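Local structure of Protease/Reverse transcriptase/ribonuclease H (Eastern chimpanzee simian foamy virus, 7KSF) at residues E9-K14 and E30-D35. The protein is a viral polyprotein that combines an aspartic protease with a reverse transcriptase and ribonuclease H, which probably copy the RNA genome into DNA and degrade RNA in hybrids. The protein carries 1 engineered substitution. Sequence-based numbering, arbitrary orientation.
Sequences EIKGTK and ESFLED
Phe32 lays its ring against Ile10, Lys11 and Thr13 in the beta-rich retroviral aspartic protease domain of the polyprotein. The loop 9-14 is the tight connection of a beta hairpin, between the antiparallel strands 6-9 and 14-19. Residues 30-35 follow strand 26-29 and begin with a short 3-10 turn, closed by Leu33 N bonding to Glu30 O. The contact lies at the protein surface and joins the hairpin end to this turn.

Ile10 supplies the apolar floor. Its CG2 sits over one face of the Phe32 ring, 4.1 Å from the centroid and 13° off the ring normal, a CH-pi contact. The other branch runs extended, with CG1 anti to the backbone N (chi1 166°). It carries CD1 to the base of the ring, 3.8 Å from Phe32 CG. Ile10 also touches Phe60 and Ile28, so it links the ring to strands 52-62 and 26-29. Ser31 OG lies above the opposite face of the ring, near its rim.

Two residues meet the ring edge. Thr13 OG1 comes near the ring plane at the far end, close to Phe32 CZ and CE1. Lys11 passes alongside in the opposite direction, with CD 3.9 Å from Phe32 CD1. Its chain is extended beyond CG, which takes the ammonium group past the ring to the backbone of Phe32. There Lys11 NZ forms a salt bridge with OE2 of Glu36, the residue that follows 30-35. Asp35 probably adds a weaker attraction, since its OD2 lies 4.3 Å from Lys11 NZ, beyond salt-bridge range. Lys11 NZ also donates a hydrogen bond to Phe32 O at 3.2 Å, in the carbonyl plane, with a C=O...N angle of 150°.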
# COMPACT_ATOMS: atom_id res chain seq x y z
N GLU A 9 35.47 -23.73 -3.64
CA GLU A 9 35.42 -25.02 -2.96
C GLU A 9 36.67 -25.17 -2.09
O GLU A 9 37.79 -24.95 -2.57
CB GLU A 9 35.32 -26.17 -3.96
CG GLU A 9 35.51 -27.55 -3.34
CD GLU A 9 35.50 -28.65 -4.38
OE1 GLU A 9 34.84 -28.48 -5.42
OE2 GLU A 9 36.17 -29.68 -4.15
N ILE A 10 36.48 -25.55 -0.83
CA ILE A 10 37.58 -25.69 0.13
C ILE A 10 37.90 -27.16 0.39
O ILE A 10 39.00 -27.63 0.09
CB ILE A 10 37.29 -24.92 1.44
CG1 ILE A 10 38.27 -25.35 2.54
CG2 ILE A 10 35.85 -25.12 1.88
CD1 ILE A 10 38.14 -24.56 3.83
N LYS A 11 36.94 -27.91 0.94
CA LYS A 11 37.09 -29.35 1.20
C LYS A 11 35.90 -30.08 0.57
O LYS A 11 35.06 -30.65 1.28
CB LYS A 11 37.20 -29.65 2.69
CG LYS A 11 38.51 -29.21 3.32
CD LYS A 11 38.60 -29.69 4.77
CE LYS A 11 39.94 -29.32 5.39
NZ LYS A 11 40.05 -29.83 6.78
N GLY A 12 35.83 -30.07 -0.76
CA GLY A 12 34.75 -30.74 -1.46
C GLY A 12 33.46 -29.94 -1.49
O GLY A 12 32.82 -29.82 -2.53
N THR A 13 33.07 -29.40 -0.34
CA THR A 13 31.83 -28.64 -0.23
C THR A 13 32.01 -27.26 -0.84
O THR A 13 32.94 -26.53 -0.47
CB THR A 13 31.40 -28.53 1.23
OG1 THR A 13 32.47 -28.00 2.01
CG2 THR A 13 31.01 -29.90 1.77
N LYS A 14 31.13 -26.90 -1.77
CA LYS A 14 31.20 -25.58 -2.39
C LYS A 14 30.87 -24.51 -1.36
O LYS A 14 30.11 -24.73 -0.42
CB LYS A 14 30.24 -25.48 -3.57
CG LYS A 14 30.47 -26.50 -4.67
CD LYS A 14 29.38 -26.43 -5.72
CE LYS A 14 29.57 -27.48 -6.80
NZ LYS A 14 28.43 -27.52 -7.77
N GLU A 30 34.65 -21.92 10.79
CA GLU A 30 35.34 -22.63 11.87
C GLU A 30 35.33 -24.14 11.69
O GLU A 30 36.28 -24.82 12.10
CB GLU A 30 34.70 -22.26 13.22
CG GLU A 30 34.89 -20.81 13.64
CD GLU A 30 34.18 -20.48 14.94
OE1 GLU A 30 33.38 -21.31 15.41
OE2 GLU A 30 34.41 -19.37 15.48
N SER A 31 34.28 -24.69 11.07
CA SER A 31 34.10 -26.14 11.04
C SER A 31 35.14 -26.86 10.18
O SER A 31 35.23 -28.09 10.25
CB SER A 31 32.70 -26.48 10.53
OG SER A 31 32.59 -26.22 9.14
N PHE A 32 35.91 -26.13 9.37
CA PHE A 32 36.93 -26.74 8.53
C PHE A 32 38.31 -26.73 9.16
O PHE A 32 39.20 -27.45 8.68
CB PHE A 32 37.00 -26.04 7.17
CG PHE A 32 35.76 -26.20 6.34
CD1 PHE A 32 35.53 -27.37 5.64
CD2 PHE A 32 34.84 -25.18 6.25
CE1 PHE A 32 34.39 -27.52 4.87
CE2 PHE A 32 33.70 -25.32 5.48
CZ PHE A 32 33.48 -26.49 4.79
N LEU A 33 38.53 -25.94 10.21
CA LEU A 33 39.85 -25.77 10.79
C LEU A 33 40.05 -26.59 12.06
O LEU A 33 41.03 -26.37 12.78
CB LEU A 33 40.11 -24.29 11.07
CG LEU A 33 39.86 -23.37 9.87
CD1 LEU A 33 40.23 -21.95 10.23
CD2 LEU A 33 40.64 -23.84 8.65
N GLU A 34 39.15 -27.53 12.36
CA GLU A 34 39.31 -28.37 13.54
C GLU A 34 40.38 -29.42 13.31
O GLU A 34 41.30 -29.58 14.12
CB GLU A 34 37.98 -29.01 13.91
CG GLU A 34 36.89 -28.01 14.26
CD GLU A 34 35.52 -28.64 14.34
OE1 GLU A 34 35.38 -29.83 14.00
OE2 GLU A 34 34.57 -27.93 14.75
N ASP A 35 40.28 -30.16 12.20
CA ASP A 35 41.25 -31.21 11.91
C ASP A 35 42.64 -30.64 11.65
O ASP A 35 43.65 -31.30 11.94
CB ASP A 35 40.80 -32.02 10.69
CG ASP A 35 39.37 -32.51 10.82
OD1 ASP A 35 38.92 -32.75 11.96
OD2 ASP A 35 38.69 -32.64 9.78